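Local structure of COPII coat assembly protein SEC16 (Saccharomyces cerevisiae, 3MZK) at residues B[376-379]-B[380-384]; B[335-338]-B[339-342]. The protein helps initiate assembly of the COPII coat that forms transport vesicles at the endoplasmic reticulum, takes part in cargo selection and autophagy, and acts as a protein-membrane adaptor. All coordinates share one frame; numbering follows the deposited sequence.

Interaction 1 (B[376-379]-B[380-384])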
ATOM      1  N   THR B 376       5.562  45.566  20.595  1.00 67.86           N
ATOM      2  CA  THR B 376       4.446  45.889  19.709  1.00 66.30           C
ATOM      3  C   THR B 376       4.520  45.096  18.409  1.00 58.99           C
ATOM      4  O   THR B 376       3.490  44.757  17.828  1.00 71.88           O
ATOM      5  CB  THR B 376       4.370  47.393  19.393  1.00 76.05           C
ATOM      6  OG1 THR B 376       5.612  47.826  18.824  1.00107.96           O
ATOM      7  CG2 THR B 376       4.100  48.185  20.653  1.00 66.35           C
ATOM      8  N   LYS B 377       5.733  44.799  17.953  1.00 69.56           N
ATOM      9  CA  LYS B 377       5.902  43.947  16.776  1.00 82.86           C
ATOM     10  C   LYS B 377       5.145  42.644  16.971  1.00 69.21           C
ATOM     11  O   LYS B 377       4.583  42.101  16.027  1.00 67.63           O
ATOM     12  CB  LYS B 377       7.379  43.656  16.499  1.00 89.81           C
ATOM     13  CG  LYS B 377       8.101  44.744  15.718  1.00 94.43           C
ATOM     14  CD  LYS B 377       9.495  44.290  15.307  1.00 94.82           C
ATOM     15  CE  LYS B 377      10.168  45.314  14.410  1.00102.80           C
ATOM     16  NZ  LYS B 377      11.476  44.817  13.901  1.00109.67           N
ATOM     17  N   TYR B 378       5.129  42.157  18.208  1.00 68.32           N
ATOM     18  CA  TYR B 378       4.427  40.921  18.545  1.00 64.07           C
ATOM     19  C   TYR B 378       2.925  41.112  18.714  1.00 59.36           C
ATOM     20  O   TYR B 378       2.133  40.396  18.107  1.00 66.03           O
ATOM     21  CB  TYR B 378       5.020  40.283  19.800  1.00 52.04           C
ATOM     22  CG  TYR B 378       6.094  39.267  19.500  1.00 58.26           C
ATOM     23  CD1 TYR B 378       5.780  37.920  19.352  1.00 62.18           C
ATOM     24  CD2 TYR B 378       7.418  39.654  19.343  1.00 53.72           C
ATOM     25  CE1 TYR B 378       6.761  36.987  19.065  1.00 64.29           C
ATOM     26  CE2 TYR B 378       8.403  38.728  19.059  1.00 54.76           C
ATOM     27  CZ  TYR B 378       8.072  37.399  18.920  1.00 61.92           C
ATOM     28  OH  TYR B 378       9.059  36.478  18.637  1.00 58.99           O
ATOM     29  N   THR B 379       2.532  42.075  19.538  1.00 60.41           N
ATOM     30  CA  THR B 379       1.113  42.334  19.756  1.00 70.48           C
ATOM     31  C   THR B 379       0.392  42.598  18.432  1.00 68.07           C
ATOM     32  O   THR B 379      -0.711  42.102  18.205  1.00 67.09           O
ATOM     33  CB  THR B 379       0.873  43.502  20.742  1.00 72.89           C
ATOM     34  OG1 THR B 379       1.254  44.743  20.135  1.00 70.82           O
ATOM     35  CG2 THR B 379       1.666  43.289  22.023  1.00 62.47           C
ATOM     36  N   ASP B 380       1.024  43.367  17.554  1.00 72.40           N
ATOM     37  CA  ASP B 380       0.446  43.650  16.246  1.00 79.54           C
ATOM     38  C   ASP B 380       0.280  42.381  15.414  1.00 70.04           C
ATOM     39  O   ASP B 380      -0.818  42.079  14.933  1.00 63.17           O
ATOM     40  CB  ASP B 380       1.289  44.680  15.496  1.00 88.65           C
ATOM     41  CG  ASP B 380       1.018  46.100  15.960  1.00 99.23           C
ATOM     42  OD1 ASP B 380       0.287  46.280  16.958  1.00 99.07           O
ATOM     43  OD2 ASP B 380       1.543  47.040  15.329  1.00 97.89           O
ATOM     44  N   TYR B 381       1.368  41.637  15.247  1.00 55.26           N
ATOM     45  CA  TYR B 381       1.310  40.388  14.507  1.00 58.62           C
ATOM     46  C   TYR B 381       0.281  39.447  15.115  1.00 62.11           C
ATOM     47  O   TYR B 381      -0.491  38.807  14.396  1.00 71.83           O
ATOM     48  CB  TYR B 381       2.679  39.710  14.472  1.00 57.23           C
ATOM     49  CG  TYR B 381       2.626  38.280  13.982  1.00 61.91           C
ATOM     50  CD1 TYR B 381       2.471  37.991  12.630  1.00 62.40           C
ATOM     51  CD2 TYR B 381       2.729  37.219  14.871  1.00 57.64           C
ATOM     52  CE1 TYR B 381       2.418  36.682  12.182  1.00 61.96           C
ATOM     53  CE2 TYR B 381       2.679  35.908  14.433  1.00 56.31           C
ATOM     54  CZ  TYR B 381       2.523  35.647  13.088  1.00 75.24           C
ATOM     55  OH  TYR B 381       2.475  34.341  12.650  1.00 87.23           O
ATOM     56  N   LEU B 382       0.273  39.366  16.442  1.00 51.85           N
ATOM     57  CA  LEU B 382      -0.617  38.449  17.139  1.00 53.73           C
ATOM     58  C   LEU B 382      -2.073  38.848  16.965  1.00 68.47           C
ATOM     59  O   LEU B 382      -2.958  37.996  16.967  1.00 65.48           O
ATOM     60  CB  LEU B 382      -0.254  38.365  18.619  1.00 57.17           C
ATOM     61  CG  LEU B 382       1.050  37.626  18.926  1.00 60.86           C
ATOM     62  CD1 LEU B 382       1.443  37.786  20.388  1.00 50.97           C
ATOM     63  CD2 LEU B 382       0.924  36.157  18.553  1.00 54.60           C
ATOM     64  N   SER B 383      -2.318  40.146  16.807  1.00 74.91           N
ATOM     65  CA  SER B 383      -3.670  40.635  16.572  1.00 78.34           C
ATOM     66  C   SER B 383      -4.258  39.999  15.321  1.00 73.79           C
ATOM     67  O   SER B 383      -5.309  39.363  15.371  1.00 76.80           O
ATOM     68  CB  SER B 383      -3.691  42.161  16.460  1.00 87.24           C
ATOM     69  OG  SER B 383      -3.537  42.766  17.734  1.00 90.14           O
ATOM     70  N   SER B 384      -3.572  40.165  14.198  1.00 76.28           N
ATOM     71  CA  SER B 384      -4.027  39.572  12.945  1.00 88.22           C
ATOM     72  C   SER B 384      -4.117  38.059  13.086  1.00 73.61           C
ATOM     73  O   SER B 384      -5.022  37.421  12.547  1.00 71.13           O
ATOM     74  CB  SER B 384      -3.078  39.935  11.805  1.00100.81           C
ATOM     75  OG  SER B 384      -1.771  39.460  12.070  1.00101.13           O
TER

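Interaction 2 (B[335-338]-B[339-342])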
ATOM      1  N   TRP B 335      12.346  28.063  20.941  1.00 38.37           N
ATOM      2  CA  TRP B 335      12.258  26.769  20.283  1.00 42.94           C
ATOM      3  C   TRP B 335      10.873  26.568  19.684  1.00 52.85           C
ATOM      4  O   TRP B 335      10.747  26.239  18.504  1.00 56.67           O
ATOM      5  CB  TRP B 335      12.568  25.638  21.256  1.00 36.34           C
ATOM      6  CG  TRP B 335      13.998  25.575  21.637  1.00 43.77           C
ATOM      7  CD1 TRP B 335      15.048  26.131  20.969  1.00 41.24           C
ATOM      8  CD2 TRP B 335      14.551  24.925  22.786  1.00 51.26           C
ATOM      9  NE1 TRP B 335      16.224  25.861  21.627  1.00 43.45           N
ATOM     10  CE2 TRP B 335      15.944  25.123  22.747  1.00 46.11           C
ATOM     11  CE3 TRP B 335      13.999  24.195  23.845  1.00 49.56           C
ATOM     12  CZ2 TRP B 335      16.798  24.615  23.724  1.00 44.61           C
ATOM     13  CZ3 TRP B 335      14.848  23.689  24.815  1.00 42.09           C
ATOM     14  CH2 TRP B 335      16.231  23.901  24.747  1.00 47.89           C
ATOM     15  N   ASP B 336       9.836  26.775  20.490  1.00 40.15           N
ATOM     16  CA  ASP B 336       8.474  26.589  20.013  1.00 42.01           C
ATOM     17  C   ASP B 336       8.159  27.431  18.784  1.00 57.14           C
ATOM     18  O   ASP B 336       7.532  26.944  17.842  1.00 65.99           O
ATOM     19  CB  ASP B 336       7.458  26.848  21.120  1.00 45.03           C
ATOM     20  CG  ASP B 336       7.369  25.700  22.103  1.00 59.36           C
ATOM     21  OD1 ASP B 336       7.802  24.587  21.739  1.00 48.50           O
ATOM     22  OD2 ASP B 336       6.868  25.906  23.232  1.00 57.50           O
ATOM     23  N   GLU B 337       8.600  28.684  18.773  1.00 51.86           N
ATOM     24  CA  GLU B 337       8.320  29.543  17.624  1.00 58.43           C
ATOM     25  C   GLU B 337       9.131  29.148  16.391  1.00 52.11           C
ATOM     26  O   GLU B 337       8.635  29.210  15.266  1.00 53.26           O
ATOM     27  CB  GLU B 337       8.528  31.020  17.954  1.00 54.10           C
ATOM     28  CG  GLU B 337       8.158  31.928  16.797  1.00 63.98           C
ATOM     29  CD  GLU B 337       8.018  33.376  17.205  1.00 70.25           C
ATOM     30  OE1 GLU B 337       8.096  33.667  18.417  1.00 61.93           O
ATOM     31  OE2 GLU B 337       7.822  34.222  16.306  1.00 73.82           O
ATOM     32  N   ILE B 338      10.375  28.740  16.609  1.00 49.09           N
ATOM     33  CA  ILE B 338      11.217  28.241  15.526  1.00 54.35           C
ATOM     34  C   ILE B 338      10.642  26.958  14.925  1.00 58.92           C
ATOM     35  O   ILE B 338      10.556  26.811  13.699  1.00 57.74           O
ATOM     36  CB  ILE B 338      12.653  27.987  16.013  1.00 52.87           C
ATOM     37  CG1 ILE B 338      13.327  29.320  16.353  1.00 48.56           C
ATOM     38  CG2 ILE B 338      13.448  27.214  14.962  1.00 43.74           C
ATOM     39  CD1 ILE B 338      14.708  29.191  16.958  1.00 41.37           C
ATOM     40  N   TYR B 339      10.241  26.036  15.795  1.00 52.49           N
ATOM     41  CA  TYR B 339       9.615  24.793  15.368  1.00 47.73           C
ATOM     42  C   TYR B 339       8.367  25.096  14.546  1.00 53.52           C
ATOM     43  O   TYR B 339       8.071  24.401  13.577  1.00 61.43           O
ATOM     44  CB  TYR B 339       9.266  23.939  16.586  1.00 50.37           C
ATOM     45  CG  TYR B 339       8.842  22.524  16.278  1.00 51.44           C
ATOM     46  CD1 TYR B 339       9.653  21.683  15.521  1.00 56.18           C
ATOM     47  CD2 TYR B 339       7.644  22.012  16.773  1.00 42.55           C
ATOM     48  CE1 TYR B 339       9.274  20.374  15.243  1.00 35.69           C
ATOM     49  CE2 TYR B 339       7.256  20.705  16.503  1.00 46.62           C
ATOM     50  CZ  TYR B 339       8.077  19.892  15.737  1.00 48.22           C
ATOM     51  OH  TYR B 339       7.700  18.598  15.464  1.00 53.43           O
ATOM     52  N   GLU B 340       7.645  26.145  14.924  1.00 53.49           N
ATOM     53  CA  GLU B 340       6.454  26.541  14.178  1.00 60.36           C
ATOM     54  C   GLU B 340       6.831  27.066  12.800  1.00 72.51           C
ATOM     55  O   GLU B 340       6.214  26.707  11.794  1.00 78.60           O
ATOM     56  CB  GLU B 340       5.671  27.607  14.938  1.00 58.44           C
ATOM     57  CG  GLU B 340       4.387  28.033  14.253  1.00 49.26           C
ATOM     58  CD  GLU B 340       3.719  29.198  14.955  1.00 70.90           C
ATOM     59  OE1 GLU B 340       4.425  30.179  15.272  1.00 73.15           O
ATOM     60  OE2 GLU B 340       2.494  29.132  15.196  1.00 75.79           O
ATOM     61  N   TYR B 341       7.848  27.921  12.760  1.00 65.16           N
ATOM     62  CA  TYR B 341       8.325  28.472  11.500  1.00 59.90           C
ATOM     63  C   TYR B 341       8.679  27.357  10.522  1.00 66.46           C
ATOM     64  O   TYR B 341       8.382  27.451   9.336  1.00 60.83           O
ATOM     65  CB  TYR B 341       9.531  29.381  11.732  1.00 55.50           C
ATOM     66  CG  TYR B 341      10.035  30.063  10.482  1.00 60.54           C
ATOM     67  CD1 TYR B 341       9.291  31.062   9.869  1.00 65.93           C
ATOM     68  CD2 TYR B 341      11.258  29.711   9.915  1.00 51.07           C
ATOM     69  CE1 TYR B 341       9.746  31.692   8.725  1.00 63.72           C
ATOM     70  CE2 TYR B 341      11.724  30.339   8.772  1.00 53.62           C
ATOM     71  CZ  TYR B 341      10.961  31.328   8.182  1.00 65.71           C
ATOM     72  OH  TYR B 341      11.413  31.957   7.046  1.00 73.41           O
ATOM     73  N   ILE B 342       9.310  26.303  11.028  1.00 68.74           N
ATOM     74  CA  ILE B 342       9.713  25.177  10.189  1.00 63.31           C
ATOM     75  C   ILE B 342       8.502  24.510   9.527  1.00 66.88           C
ATOM     76  O   ILE B 342       8.533  24.184   8.338  1.00 62.94           O
ATOM     77  CB  ILE B 342      10.526  24.146  10.995  1.00 59.26           C
ATOM     78  CG1 ILE B 342      11.880  24.738  11.391  1.00 57.91           C
ATOM     79  CG2 ILE B 342      10.727  22.878  10.198  1.00 48.44           C
ATOM     80  CD1 ILE B 342      12.641  23.897  12.382  1.00 63.38           C
TER
HETATM   81  O   HOH W   1       6.577  31.121  14.184  1.00 55.48           O

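Interaction 1 (B[376-379]-B[380-384])
Tyr378 and Leu382, one turn apart on helix 372-387, make the apolar, inward-facing side of this contact. CD1 of Leu382 comes up to the edge of the Tyr378 ring, near the ring plane, and lies 4.4 Å from CB of Tyr378. The leucine's CG sits beside its own backbone N (chi1 -71°), which brings the branch close to O of Tyr378; that oxygen accepts the amide N of Leu382 at 2.7 Å. Helix 356-368 receives both residues, with His362 meeting the tyrosine edge-to-face, while Leu403 of helix 394-409 also packs on Leu382; the phenol OH is hydrogen-bonded to Glu337 of helix 330-344. Such helix-on-helix layering is consistent with the alpha-solenoid expected of the ACE1-like region of Sec16, and the helix belongs to the Sec23-binding domain. Round the helix from the apolar face, hydroxyls fold back onto main-chain oxygens. O of Thr379 takes two donors from opposite faces of its carbonyl plane, Ser383 N and Ser383 OG, each 2.9 Å away. O of Thr376 is likewise doubly gripped, but from one face: Asp380 N lies at 2.8 Å and Thr379 OG1 at 3.2 Å. With OG1 of Thr379 set between its backbone N and carbonyl carbon (chi1 70°), the hydroxyl reaches that oxygen well to the side of the C=O direction, at a C=O...OG1 angle of 104°. The solvent side is looser. Asp380 is exposed, its carboxylate passing the Thr379 hydroxyl at an angle with OD1 3.7 Å from OG1. Exposed Lys377 runs its extended chain away from the next turn, and the bond from Tyr381 N to its carbonyl O is weak, at 3.3 Å.

Interaction 2 (B[335-338]-B[339-342])
Ile338 and Ile342 supply the apolar part of this contact, set one turn apart on helix 330-344. CG2 of Ile338 stands anti to its backbone N (chi1, measured to CG1, is -68°), a setting that turns this methyl along the helix toward CD1 of Ile342, 4.3 Å away. Ile338 also packs on Met84 of helix 77-94, and Ile342 on Lys109 of helix 101-111. Backbone bonds form the second group: four successive amides each return to the carbonyl four residues earlier, from Tyr339 N, 2.8 Å from Trp335 O, to Ile342 N, 3.0 Å from Ile338 O. This part of the helix is largely buried, in what is probably an alpha-solenoid. The polar group centres on a water that donates both its hydrogens, to Glu337 O at 3.0 Å and to Glu340 OE1 at 2.6 Å. It thereby ties the extended Glu340 side chain to the preceding turn and gives Glu337 O a partner besides Tyr341 N, 2.9 Å away. The carboxylates are not in contact, Glu337 OE2 lying 5.4 Å from Glu340 OE1; Lys359 forms a salt bridge with the latter and would probably ease their repulsion, while Leu70 N bonds to Glu337 OE2.

Interactions 1 and 2 show how short-range order within two helices of a probable solenoid can be joined by a direct polar link and by shared neighbours. Their centres are about 17 Å apart, yet OH of Tyr378 lies 3.0 Å from OE1 of Glu337, a probable hydrogen bond between helices 372-387 and 330-344. Helix 356-368 adds a second connection through Lys359, which touches Leu382 of interaction 1 and pairs with Glu340 of interaction 2. A third comes from the loop at Pro69 and Leu70, the proline touching Tyr378 and the leucine amide bonding Glu337. Interaction 2 lies about 13 Å from the chain centre and interaction 1 about 29 Å, centre to centre.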